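Local coordinates for protein 6-phosphogluconate dehydrogenase NAD-binding (Dyadobacter fermentans, PDB 4GBJ) that probably works as an NAD(P)-dependent oxidoreductase of the 3-hydroxyisobutyrate and 6-phosphogluconate dehydrogenase type, pairing a nucleotide-binding domain with a helical one, at residues Met96-Pro101 / Val172-Gly177; Leu11-Leu16 / Leu31-Arg36. All blocks are in the same frame, centred on the assembly; numbering follows the deposited sequence.

In the fold
Contact 2 lies within the nucleotide-binding half of the chain, whereas contact 1 joins that half to the C-terminal, helical half; each has one segment in a loop that follows a strand of the sheet. Contact 2 joins the glycine-rich turn after strand 8-11 to the end of the neighbouring strand 31-34, where a dinucleotide would be expected to bind. Contact 1 sets the loop after strand 92-95, two strands further along the sheet from 8-11, against helix 169-197, and it contains Lys174, the predicted active-site residue. The centres of the two contacts are 20 Å apart, yet their nearest atoms come to about 6 Å without touching. This spacing is consistent with a cofactor site and a catalytic site adjoining in one cleft.

Contact 1 of 2, residues Met96-Pro101 / Val172-Gly177; sequences MSTISP and VIKLAG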
loop_
_atom_site.group_PDB
_atom_site.type_symbol
_atom_site.label_atom_id
_atom_site.label_comp_id
_atom_site.label_asym_id
_atom_site.label_seq_id
_atom_site.Cartn_x
_atom_site.Cartn_y
_atom_site.Cartn_z
HETATM N N MSE B 96 -11.052 -8.337 -22.137
HETATM C CA MSE B 96 -9.971 -7.779 -21.287
HETATM C C MSE B 96 -10.190 -6.352 -20.808
HETATM O O MSE B 96 -9.366 -5.842 -20.058
HETATM C CB MSE B 96 -8.678 -7.868 -22.031
HETATM C CG MSE B 96 -8.386 -9.303 -22.476
HETATM SE SE MSE B 96 -6.591 -9.518 -23.145
HETATM C CE MSE B 96 -6.810 -8.549 -24.718
ATOM N N SER B 97 -11.301 -5.728 -21.163
ATOM C CA SER B 97 -11.537 -4.364 -20.722
ATOM C C SER B 97 -11.775 -4.282 -19.199
ATOM O O SER B 97 -12.328 -5.208 -18.607
ATOM C CB SER B 97 -12.771 -3.811 -21.421
ATOM O OG SER B 97 -12.638 -3.864 -22.829
ATOM N N THR B 98 -11.438 -3.152 -18.598
ATOM C CA THR B 98 -11.756 -2.903 -17.188
ATOM C C THR B 98 -13.199 -2.428 -17.116
ATOM O O THR B 98 -13.516 -1.264 -17.360
ATOM C CB THR B 98 -10.829 -1.900 -16.570
ATOM O OG1 THR B 98 -9.497 -2.349 -16.761
ATOM C CG2 THR B 98 -11.121 -1.690 -15.105
ATOM N N ILE B 99 -14.062 -3.320 -16.766
ATOM C CA ILE B 99 -15.483 -3.029 -16.703
ATOM C C ILE B 99 -16.086 -3.657 -15.477
ATOM O O ILE B 99 -15.448 -4.407 -14.746
ATOM C CB ILE B 99 -16.214 -3.512 -17.992
ATOM C CG1 ILE B 99 -16.189 -5.001 -18.125
ATOM C CG2 ILE B 99 -15.677 -2.789 -19.216
ATOM C CD1 ILE B 99 -16.968 -5.513 -19.352
ATOM N N SER B 100 -17.317 -3.308 -15.262
ATOM C CA SER B 100 -18.096 -3.774 -14.151
ATOM C C SER B 100 -18.354 -5.283 -14.213
ATOM O O SER B 100 -18.768 -5.776 -15.259
ATOM C CB SER B 100 -19.460 -3.053 -14.168
ATOM O OG SER B 100 -20.406 -3.669 -13.316
ATOM N N PRO B 101 -18.320 -5.967 -13.056
ATOM C CA PRO B 101 -18.791 -7.368 -12.996
ATOM C C PRO B 101 -20.194 -7.545 -13.564
ATOM O O PRO B 101 -20.483 -8.528 -14.231
ATOM C CB PRO B 101 -18.825 -7.654 -11.485
ATOM C CG PRO B 101 -17.880 -6.746 -10.913
ATOM C CD PRO B 101 -17.811 -5.522 -11.749
ATOM N N VAL B 172 -14.137 -8.205 -10.522
ATOM C CA VAL B 172 -14.150 -7.753 -9.116
ATOM C C VAL B 172 -12.708 -7.606 -8.646
ATOM O O VAL B 172 -12.370 -6.622 -7.973
ATOM C CB VAL B 172 -14.939 -8.702 -8.160
ATOM C CG1 VAL B 172 -14.793 -8.280 -6.722
ATOM C CG2 VAL B 172 -16.396 -8.798 -8.537
ATOM N N ILE B 173 -11.839 -8.549 -9.041
ATOM C CA ILE B 173 -10.438 -8.514 -8.586
ATOM C C ILE B 173 -9.754 -7.274 -9.169
ATOM O O ILE B 173 -8.997 -6.637 -8.484
ATOM C CB ILE B 173 -9.637 -9.810 -8.908
ATOM C CG1 ILE B 173 -10.336 -11.086 -8.416
ATOM C CG2 ILE B 173 -8.189 -9.753 -8.354
ATOM C CD1 ILE B 173 -10.643 -11.087 -6.916
ATOM N N LYS B 174 -10.007 -6.963 -10.440
ATOM C CA LYS B 174 -9.402 -5.824 -11.127
ATOM C C LYS B 174 -9.796 -4.502 -10.443
ATOM O O LYS B 174 -8.919 -3.684 -10.162
ATOM C CB LYS B 174 -9.825 -5.827 -12.586
ATOM C CG LYS B 174 -9.331 -4.640 -13.397
ATOM C CD LYS B 174 -7.826 -4.443 -13.362
ATOM C CE LYS B 174 -7.432 -3.368 -14.339
ATOM N NZ LYS B 174 -6.005 -3.049 -14.284
ATOM N N LEU B 175 -11.090 -4.328 -10.158
ATOM C CA LEU B 175 -11.599 -3.151 -9.451
ATOM C C LEU B 175 -10.962 -3.048 -8.080
ATOM O O LEU B 175 -10.532 -1.965 -7.711
ATOM C CB LEU B 175 -13.139 -3.193 -9.319
ATOM C CG LEU B 175 -13.935 -3.078 -10.643
ATOM C CD1 LEU B 175 -15.413 -3.154 -10.388
ATOM C CD2 LEU B 175 -13.517 -1.869 -11.430
ATOM N N ALA B 176 -10.830 -4.170 -7.359
ATOM C CA ALA B 176 -10.208 -4.189 -6.049
ATOM C C ALA B 176 -8.729 -3.777 -6.124
ATOM O O ALA B 176 -8.262 -3.027 -5.254
ATOM C CB ALA B 176 -10.322 -5.576 -5.422
ATOM N N GLY B 177 -8.023 -4.260 -7.155
ATOM C CA GLY B 177 -6.631 -3.919 -7.387
ATOM C C GLY B 177 -6.449 -2.435 -7.620
ATOM O O GLY B 177 -5.609 -1.818 -6.954
#
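Thr98 meets Lys174 through the side of the lysine chain and not through its ammonium group. The two side chains cross at about a right angle, with Thr98 OG1 3.3 Å from Lys174 CE and Thr98 CG2 3.9 Å from Lys174 CG. Threonine suits this place because its hydroxyl and methyl branches both meet the aliphatic part of the lysine. Farther along, Pro101 packs on two residues of the helix. Its CG presses on Val172 CG2 at 3.5 Å, tighter than usual for two carbons, while its CD meets Leu175 CD1 tip to tip at 3.6 Å. The compact ring offers a different carbon to each of these branched side chains and, as the first residue of helix 101-113, has a phi suited to a helix start.

Lys174 runs toward the loop because CG stands anti to the backbone N (chi1 176°), and a bend at chi2 (55°) then carries the otherwise extended chain past Thr98. Beyond the threonine, NZ hydrogen-bonds to Ile123 O and makes a cation-pi contact with Phe124, which together fix the end of this predicted active-site residue. The loop has its own supports: Ser97 OG bonds to Leu69 N, and Asp72 OD2 accepts from Ser100 N. Ser100 is the N-cap of helix 101-113, its OG accepting a weak hydrogen bond from Glu102 N.

Helix 238-254 packs against Thr98, Pro101 and Leu175, strand 117-124 lies against Lys174, and Ile200 of the second subunit packs on Val172.

Contact 2 of 2, residues Leu11-Leu16 / Leu31-Arg36; sequences LGLGNL and LVVWNR
Leu11 and Trp34 form a parallel beta bridge where the first strand of a Rossmann fold runs out into its glycine-rich turn. Gly12 and Gly14 fit the GxGxxG pattern, which in relatives lies against the dinucleotide. At Gly12 the backbone N donates to Trp34 O over 3.0 Å, a nearly straight bond (174°) that carries the pairing one residue past the strand. Glycine suits this place because it has no CB: at these backbone angles a CB would be jammed against the carbonyl O of Leu11.

The next amide turns to a side chain instead. Leu13 N gives a short bond of 2.7 Å to Asn35 OD1, straight at the hydrogen (167°), although the donor stands well above the amide plane of the asparagine. Asparagine suits the position just after this strand because its two polar atoms have opposite roles: OD1 accepts from the turn, while ND2 donates to Thr37 O, holding the amide between two backbones. With CG anti to the backbone N (chi1 -164°), the amide is carried across to the turn. Leu13 O in turn accepts from Thr18 OG1, linking the turn to helix 17-26. The indole of Trp34 is satisfied as well, its NE1 donating to Glu53 O.

Apolar contacts flank these bonds. Leu11 CD2 rests 3.6 Å from Trp34 CB on one face of the sheet. Leu13 has Ala41 as a further neighbour and spreads over the end of strand 31-34: its CG lies 3.6 Å from Trp34 O, and its CD1 is 3.9 Å from both Asn35 CB and Val33 CG2.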
loop_
_atom_site.group_PDB
_atom_site.type_symbol
_atom_site.label_atom_id
_atom_site.label_comp_id
_atom_site.label_asym_id
_atom_site.label_seq_id
_atom_site.Cartn_x
_atom_site.Cartn_y
_atom_site.Cartn_z
ATOM N N LEU B 11 -10.246 -7.158 -31.316
ATOM C CA LEU B 11 -10.994 -5.911 -31.400
ATOM C C LEU B 11 -10.532 -4.887 -30.352
ATOM O O LEU B 11 -10.641 -5.145 -29.165
ATOM C CB LEU B 11 -12.474 -6.232 -31.213
ATOM C CG LEU B 11 -13.048 -7.344 -32.107
ATOM C CD1 LEU B 11 -14.515 -7.559 -31.813
ATOM C CD2 LEU B 11 -12.907 -7.001 -33.567
ATOM N N GLY B 12 -10.040 -3.735 -30.802
ATOM C CA GLY B 12 -9.574 -2.673 -29.919
ATOM C C GLY B 12 -8.066 -2.714 -29.811
ATOM O O GLY B 12 -7.522 -3.632 -29.197
ATOM N N LEU B 13 -7.390 -1.711 -30.398
ATOM C CA LEU B 13 -5.949 -1.647 -30.530
ATOM C C LEU B 13 -5.386 -0.371 -29.918
ATOM O O LEU B 13 -4.538 0.296 -30.525
ATOM C CB LEU B 13 -5.566 -1.723 -32.018
ATOM C CG LEU B 13 -6.208 -2.847 -32.837
ATOM C CD1 LEU B 13 -5.815 -2.729 -34.298
ATOM C CD2 LEU B 13 -5.789 -4.205 -32.324
ATOM N N GLY B 14 -5.780 -0.092 -28.692
ATOM C CA GLY B 14 -5.277 1.073 -27.971
ATOM C C GLY B 14 -3.892 0.808 -27.404
ATOM O O GLY B 14 -3.142 -0.026 -27.930
ATOM N N ASN B 15 -3.569 1.482 -26.292
ATOM C CA ASN B 15 -2.263 1.380 -25.626
ATOM C C ASN B 15 -1.935 -0.036 -25.164
ATOM O O ASN B 15 -0.754 -0.369 -25.089
ATOM C CB ASN B 15 -2.192 2.342 -24.416
ATOM C CG ASN B 15 -2.063 3.814 -24.791
ATOM O OD1 ASN B 15 -2.364 4.241 -25.918
ATOM N ND2 ASN B 15 -1.622 4.630 -23.842
ATOM N N LEU B 16 -2.959 -0.854 -24.813
ATOM C CA LEU B 16 -2.743 -2.239 -24.413
ATOM C C LEU B 16 -3.020 -3.207 -25.567
ATOM O O LEU B 16 -2.306 -4.198 -25.698
ATOM C CB LEU B 16 -3.610 -2.597 -23.201
ATOM C CG LEU B 16 -3.338 -1.821 -21.906
ATOM C CD1 LEU B 16 -4.395 -2.160 -20.861
ATOM C CD2 LEU B 16 -1.974 -2.142 -21.328
ATOM N N LEU B 31 -3.898 -13.187 -36.802
ATOM C CA LEU B 31 -4.880 -12.240 -36.269
ATOM C C LEU B 31 -5.619 -11.465 -37.333
ATOM O O LEU B 31 -4.982 -10.912 -38.226
ATOM C CB LEU B 31 -4.260 -11.159 -35.338
ATOM C CG LEU B 31 -3.533 -11.542 -34.053
ATOM C CD1 LEU B 31 -3.320 -10.334 -33.213
ATOM C CD2 LEU B 31 -4.281 -12.525 -33.266
ATOM N N VAL B 32 -6.946 -11.272 -37.122
ATOM C CA VAL B 32 -7.795 -10.405 -37.936
ATOM C C VAL B 32 -8.233 -9.325 -36.946
ATOM O O VAL B 32 -8.893 -9.608 -35.932
ATOM C CB VAL B 32 -8.928 -11.098 -38.727
ATOM C CG1 VAL B 32 -9.840 -11.942 -37.844
ATOM C CG2 VAL B 32 -9.713 -10.086 -39.557
ATOM N N VAL B 33 -7.729 -8.109 -37.174
ATOM C CA VAL B 33 -7.851 -7.013 -36.231
ATOM C C VAL B 33 -8.797 -5.940 -36.703
ATOM O O VAL B 33 -9.155 -5.855 -37.874
ATOM C CB VAL B 33 -6.483 -6.424 -35.859
ATOM C CG1 VAL B 33 -5.523 -7.521 -35.400
ATOM C CG2 VAL B 33 -5.867 -5.595 -36.998
ATOM N N TRP B 34 -9.242 -5.154 -35.743
ATOM C CA TRP B 34 -10.185 -4.060 -35.949
ATOM C C TRP B 34 -10.021 -3.035 -34.862
ATOM O O TRP B 34 -9.698 -3.359 -33.711
ATOM C CB TRP B 34 -11.623 -4.572 -35.965
ATOM C CG TRP B 34 -12.679 -3.508 -36.082
ATOM C CD1 TRP B 34 -13.283 -3.075 -37.226
ATOM C CD2 TRP B 34 -13.313 -2.802 -35.002
ATOM N NE1 TRP B 34 -14.236 -2.125 -36.933
ATOM C CE2 TRP B 34 -14.289 -1.951 -35.574
ATOM C CE3 TRP B 34 -13.147 -2.801 -33.609
ATOM C CZ2 TRP B 34 -15.064 -1.086 -34.807
ATOM C CZ3 TRP B 34 -13.942 -1.965 -32.844
ATOM C CH2 TRP B 34 -14.871 -1.102 -33.445
ATOM N N ASN B 35 -10.283 -1.798 -35.218
ATOM C CA ASN B 35 -10.232 -0.704 -34.265
ATOM C C ASN B 35 -11.129 0.408 -34.750
ATOM O O ASN B 35 -11.179 0.639 -35.961
ATOM C CB ASN B 35 -8.780 -0.239 -34.129
ATOM C CG ASN B 35 -8.543 0.614 -32.918
ATOM O OD1 ASN B 35 -8.796 0.196 -31.787
ATOM N ND2 ASN B 35 -7.988 1.797 -33.100
ATOM N N ARG B 36 -11.815 1.123 -33.823
ATOM C CA ARG B 36 -12.679 2.263 -34.180
ATOM C C ARG B 36 -11.878 3.304 -35.019
ATOM O O ARG B 36 -12.445 3.936 -35.905
ATOM C CB ARG B 36 -13.269 2.908 -32.915
ATOM C CG ARG B 36 -14.501 3.783 -33.157
ATOM C CD ARG B 36 -15.838 3.042 -33.104
ATOM N NE ARG B 36 -16.554 3.094 -34.386
ATOM C CZ ARG B 36 -17.871 2.941 -34.553
ATOM N NH1 ARG B 36 -18.668 2.735 -33.502
ATOM N NH2 ARG B 36 -18.403 3.007 -35.770
#